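Local coordinates for protein mandelate racemase/muconate lactonizing enzyme/Enolase superfamily (Rhodobacter sphaeroides, PDB 2HZG) that belongs to the enolase superfamily, pairing an N-terminal capping domain with a barrel domain that binds a sodium ion, at residues A[61-74]-A[85-99]. Sequence-based numbering, arbitrary orientation. Where two conformers were deposited one is given.
Sequences HGVCRPVSDSVLGQ and IAALVGYNSMDLLQA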
loop_
_atom_site.group_PDB
_atom_site.type_symbol
_atom_site.label_atom_id
_atom_site.label_comp_id
_atom_site.label_asym_id
_atom_site.label_seq_id
_atom_site.Cartn_x
_atom_site.Cartn_y
_atom_site.Cartn_z
ATOM N N HIS A 61 11.487 3.333 -13.658
ATOM C CA HIS A 61 10.899 3.592 -14.968
ATOM C C HIS A 61 9.972 4.802 -14.813
ATOM O O HIS A 61 9.964 5.429 -13.748
ATOM C CB HIS A 61 10.155 2.356 -15.517
ATOM C CG HIS A 61 9.069 1.841 -14.627
ATOM N ND1 HIS A 61 9.278 0.843 -13.699
ATOM C CD2 HIS A 61 7.759 2.166 -14.541
ATOM C CE1 HIS A 61 8.142 0.585 -13.073
ATOM N NE2 HIS A 61 7.206 1.366 -13.573
ATOM N N GLY A 62 9.231 5.144 -15.870
ATOM C CA GLY A 62 8.433 6.378 -15.927
ATOM C C GLY A 62 7.335 6.551 -14.895
ATOM O O GLY A 62 6.982 7.682 -14.545
ATOM N N VAL A 63 6.762 5.447 -14.407
ATOM C CA VAL A 63 5.748 5.548 -13.337
ATOM C C VAL A 63 6.231 4.924 -12.020
ATOM O O VAL A 63 5.436 4.557 -11.135
ATOM C CB VAL A 63 4.317 5.086 -13.780
ATOM C CG1 VAL A 63 3.798 5.975 -14.957
ATOM C CG2 VAL A 63 4.280 3.602 -14.135
ATOM N N CYS A 64 7.557 4.824 -11.908
ATOM C CA CYS A 64 8.199 4.502 -10.642
ATOM C C CYS A 64 9.413 5.442 -10.426
ATOM O O CYS A 64 10.563 5.015 -10.364
ATOM C CB CYS A 64 8.573 3.017 -10.594
ATOM S SG CYS A 64 9.054 2.400 -8.984
ATOM N N ARG A 65 9.124 6.734 -10.336
ATOM C CA ARG A 65 10.147 7.738 -10.080
ATOM C C ARG A 65 10.202 8.057 -8.599
ATOM O O ARG A 65 9.210 7.868 -7.900
ATOM C CB ARG A 65 9.805 9.020 -10.847
ATOM C CG ARG A 65 9.736 8.800 -12.321
ATOM C CD ARG A 65 9.658 10.099 -13.079
ATOM N NE ARG A 65 8.742 9.918 -14.186
ATOM C CZ ARG A 65 8.621 10.751 -15.218
ATOM N NH1 ARG A 65 9.380 11.848 -15.283
ATOM N NH2 ARG A 65 7.731 10.482 -16.181
ATOM N N PRO A 66 11.344 8.585 -8.128
ATOM C CA PRO A 66 11.399 9.084 -6.750
ATOM C C PRO A 66 10.381 10.204 -6.578
ATOM O O PRO A 66 10.133 10.971 -7.517
ATOM C CB PRO A 66 12.821 9.646 -6.635
ATOM C CG PRO A 66 13.220 9.979 -8.101
ATOM C CD PRO A 66 12.621 8.797 -8.842
ATOM N N VAL A 67 9.791 10.305 -5.393
ATOM C CA VAL A 67 8.823 11.366 -5.141
ATOM C C VAL A 67 9.377 12.772 -5.479
ATOM O O VAL A 67 8.644 13.615 -5.990
ATOM C CB VAL A 67 8.232 11.281 -3.709
ATOM C CG1 VAL A 67 7.339 12.518 -3.387
ATOM C CG2 VAL A 67 7.442 9.984 -3.557
ATOM N N SER A 68 10.665 12.998 -5.216
ATOM C CA SER A 68 11.313 14.301 -5.448
ATOM C C SER A 68 11.183 14.826 -6.883
ATOM O O SER A 68 11.173 16.038 -7.102
ATOM C CB SER A 68 12.795 14.221 -5.101
ATOM O OG SER A 68 13.454 13.339 -5.987
ATOM N N ASP A 69 11.122 13.910 -7.849
ATOM C CA ASP A 69 10.952 14.264 -9.279
ATOM C C ASP A 69 9.674 15.037 -9.560
ATOM O O ASP A 69 9.610 15.812 -10.512
ATOM C CB ASP A 69 10.942 12.999 -10.155
ATOM C CG ASP A 69 12.337 12.501 -10.512
ATOM O OD1 ASP A 69 13.345 13.071 -10.049
ATOM O OD2 ASP A 69 12.418 11.503 -11.262
ATOM N N SER A 70 8.642 14.791 -8.755
ATOM C CA SER A 70 7.342 15.426 -8.941
ATOM C C SER A 70 7.116 16.619 -8.022
ATOM O O SER A 70 6.033 17.207 -8.025
ATOM C CB SER A 70 6.229 14.397 -8.699
ATOM O OG SER A 70 6.307 13.347 -9.650
ATOM N N VAL A 71 8.117 16.938 -7.207
ATOM C CA VAL A 71 7.970 17.941 -6.163
ATOM C C VAL A 71 8.996 19.090 -6.318
ATOM O O VAL A 71 8.611 20.262 -6.401
ATOM C CB VAL A 71 8.051 17.304 -4.733
ATOM C CG1 VAL A 71 7.935 18.386 -3.643
ATOM C CG2 VAL A 71 6.963 16.234 -4.531
ATOM N N LEU A 72 10.281 18.753 -6.332
ATOM C CA LEU A 72 11.342 19.766 -6.471
ATOM C C LEU A 72 11.183 20.519 -7.768
ATOM O O LEU A 72 11.045 19.905 -8.827
ATOM C CB LEU A 72 12.745 19.140 -6.424
ATOM C CG LEU A 72 13.294 18.760 -5.041
ATOM C CD1 LEU A 72 14.725 18.199 -5.204
ATOM C CD2 LEU A 72 13.299 19.970 -4.089
ATOM N N GLY A 73 11.179 21.847 -7.683
ATOM C CA GLY A 73 11.157 22.699 -8.886
ATOM C C GLY A 73 9.751 23.003 -9.331
ATOM O O GLY A 73 9.541 23.786 -10.257
ATOM N N GLN A 74 8.769 22.381 -8.678
ATOM C CA GLN A 74 7.358 22.590 -9.037
ATOM C C GLN A 74 6.822 23.964 -8.642
ATOM O O GLN A 74 7.162 24.482 -7.575
ATOM C CB GLN A 74 6.486 21.485 -8.427
ATOM C CG GLN A 74 6.740 20.134 -9.122
ATOM C CD GLN A 74 6.184 20.145 -10.546
ATOM O OE1 GLN A 74 5.149 20.753 -10.788
ATOM N NE2 GLN A 74 6.877 19.496 -11.481
ATOM N N ILE A 85 0.416 18.898 -7.791
ATOM C CA ILE A 85 1.633 18.222 -7.398
ATOM C C ILE A 85 1.352 16.812 -6.860
ATOM O O ILE A 85 2.067 15.849 -7.201
ATOM C CB ILE A 85 2.447 19.076 -6.380
ATOM C CG1 ILE A 85 3.041 20.309 -7.096
ATOM C CG2 ILE A 85 3.555 18.227 -5.710
ATOM C CD1 ILE A 85 3.589 21.421 -6.153
ATOM N N ALA A 86 0.339 16.699 -5.997
ATOM C CA ALA A 86 -0.086 15.389 -5.464
ATOM C C ALA A 86 -0.503 14.398 -6.570
ATOM O O ALA A 86 -0.135 13.227 -6.529
ATOM C CB ALA A 86 -1.226 15.572 -4.454
ATOM N N ALA A 87 -1.276 14.869 -7.548
ATOM C CA ALA A 87 -1.627 14.044 -8.728
ATOM C C ALA A 87 -0.390 13.613 -9.531
ATOM O O ALA A 87 -0.327 12.488 -10.020
ATOM C CB ALA A 87 -2.628 14.780 -9.622
ATOM N N LEU A 88 0.591 14.507 -9.651
ATOM C CA LEU A 88 1.851 14.204 -10.347
ATOM C C LEU A 88 2.624 13.080 -9.642
ATOM O O LEU A 88 3.083 12.139 -10.279
ATOM C CB LEU A 88 2.738 15.462 -10.467
ATOM C CG LEU A 88 3.852 15.455 -11.527
ATOM C CD1 LEU A 88 3.353 15.092 -12.940
ATOM C CD2 LEU A 88 4.521 16.829 -11.568
ATOM N N VAL A 89 2.765 13.190 -8.324
ATOM C CA VAL A 89 3.360 12.099 -7.524
ATOM C C VAL A 89 2.570 10.817 -7.731
ATOM O O VAL A 89 3.164 9.778 -7.952
ATOM C CB VAL A 89 3.426 12.452 -6.019
ATOM C CG1 VAL A 89 3.832 11.213 -5.177
ATOM C CG2 VAL A 89 4.369 13.643 -5.774
ATOM N N GLY A 90 1.239 10.898 -7.663
ATOM C CA GLY A 90 0.346 9.766 -7.909
ATOM C C GLY A 90 0.601 9.061 -9.239
ATOM O O GLY A 90 0.520 7.835 -9.334
ATOM N N TYR A 91 0.926 9.835 -10.270
ATOM C CA TYR A 91 1.190 9.269 -11.580
ATOM C C TYR A 91 2.634 8.776 -11.692
ATOM O O TYR A 91 2.865 7.596 -12.016
ATOM C CB TYR A 91 0.864 10.301 -12.681
ATOM C CG TYR A 91 1.137 9.790 -14.084
ATOM C CD1 TYR A 91 0.211 8.973 -14.739
ATOM C CD2 TYR A 91 2.328 10.099 -14.739
ATOM C CE1 TYR A 91 0.462 8.487 -16.022
ATOM C CE2 TYR A 91 2.590 9.618 -16.019
ATOM C CZ TYR A 91 1.646 8.816 -16.653
ATOM O OH TYR A 91 1.902 8.334 -17.925
ATOM N N ASN A 92 3.599 9.675 -11.440
ATOM C CA ASN A 92 5.033 9.383 -11.626
ATOM C C ASN A 92 5.586 8.348 -10.644
ATOM O O ASN A 92 6.605 7.712 -10.921
ATOM C CB ASN A 92 5.885 10.656 -11.494
ATOM C CG ASN A 92 5.786 11.579 -12.712
ATOM O OD1 ASN A 92 5.340 11.168 -13.778
ATOM N ND2 ASN A 92 6.237 12.832 -12.551
ATOM N N SER A 93 4.952 8.223 -9.474
ATOM C CA SER A 93 5.419 7.260 -8.450
ATOM C C SER A 93 4.359 6.185 -8.185
ATOM O O SER A 93 4.316 5.585 -7.117
ATOM C CB SER A 93 5.787 7.988 -7.143
ATOM O OG SER A 93 6.853 8.903 -7.350
ATOM N N MET A 94 3.487 5.964 -9.163
ATOM C CA MET A 94 2.412 4.967 -9.045
ATOM C C MET A 94 2.886 3.582 -8.570
ATOM O O MET A 94 2.246 2.969 -7.705
ATOM C CB MET A 94 1.634 4.862 -10.363
ATOM C CG MET A 94 0.498 3.820 -10.362
ATOM S SD MET A 94 -0.162 3.679 -12.039
ATOM C CE MET A 94 1.054 2.682 -12.889
ATOM N N ASP A 95 4.001 3.093 -9.120
ATOM C CA ASP A 95 4.485 1.740 -8.817
ATOM C C ASP A 95 5.427 1.704 -7.605
ATOM O O ASP A 95 6.045 0.660 -7.286
ATOM C CB ASP A 95 5.183 1.139 -10.043
ATOM C CG ASP A 95 4.201 0.703 -11.140
ATOM O OD1 ASP A 95 2.974 0.885 -10.996
ATOM O OD2 ASP A 95 4.681 0.164 -12.166
ATOM N N LEU A 96 5.541 2.849 -6.941
ATOM C CA LEU A 96 6.352 2.987 -5.746
ATOM C C LEU A 96 5.378 2.942 -4.571
ATOM O O LEU A 96 4.744 3.949 -4.224
ATOM C CB LEU A 96 7.170 4.290 -5.826
ATOM C CG LEU A 96 7.929 4.877 -4.629
ATOM C CD1 LEU A 96 8.416 3.819 -3.646
ATOM C CD2 LEU A 96 9.059 5.800 -5.094
ATOM N N LEU A 97 5.225 1.751 -3.989
ATOM C CA LEU A 97 4.160 1.516 -2.999
ATOM C C LEU A 97 4.208 2.495 -1.815
ATOM O O LEU A 97 3.168 2.978 -1.370
ATOM C CB LEU A 97 4.177 0.050 -2.520
ATOM C CG LEU A 97 3.114 -0.419 -1.500
ATOM C CD1 LEU A 97 1.704 -0.061 -1.939
ATOM C CD2 LEU A 97 3.261 -1.962 -1.216
ATOM N N GLN A 98 5.411 2.797 -1.340
ATOM C CA GLN A 98 5.621 3.715 -0.206
ATOM C C GLN A 98 5.192 5.165 -0.493
ATOM O O GLN A 98 5.002 5.946 0.455
ATOM C CB GLN A 98 7.105 3.714 0.213
ATOM C CG GLN A 98 7.427 4.435 1.541
ATOM C CD GLN A 98 6.951 3.673 2.781
ATOM O OE1 GLN A 98 6.669 2.485 2.713
ATOM N NE2 GLN A 98 6.876 4.356 3.917
ATOM N N ALA A 99 5.021 5.524 -1.771
ATOM C CA ALA A 99 4.853 6.945 -2.142
ATOM C C ALA A 99 3.828 7.776 -1.312
ATOM O O ALA A 99 4.158 8.877 -0.891
ATOM C CB ALA A 99 4.607 7.114 -3.641
HETATM O O HOH W 1 7.526 11.242 -8.652
#
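Arg65 lays its guanidinium over the amide of Asn92, with the two planes 22° apart. Asn92 OD1 lies over one face of the guanidinium, toward its rim. Arg65 NE donates in plane to Gly62 O at 2.9 Å, and NH2 adds a weak bond to the same oxygen; together they help hold the group in this plane. Asn92 ND2 donates to Ser70 OG at 2.9 Å. That hydroxyl stands opposite its own carbonyl carbon (chi1 -63°), which turns it to the amide. Backbone bonds run alongside: Arg65 N gives a nearly straight bond to Asn92 O (2.8 Å), and Asp95 N does the same to Val63 O (2.9 Å). Ser93 OG donates to Arg65 O at 2.6 Å, from above the carbonyl plane. One water links Pro66 O, Ser70 OG and Ser93 OG. In this N-terminal capping domain, the loop before helix 79-92 runs across the helix's C-terminal end and along its side. Val63 CG1 makes a CH-pi contact over the face of Tyr91, while CG2 meets Met94 CE. His61 NE2 donates to Asp95 OD2 at 3.1 Å; the oxygen lies near the ring plane, but NE2 sits above the carboxylate plane. Val67 and Val71 pack on Val89 CG2. Ile106 of helix 99-118 touches Val67 and Val71. Gly62 makes backbone hydrogen bonds to the second subunit.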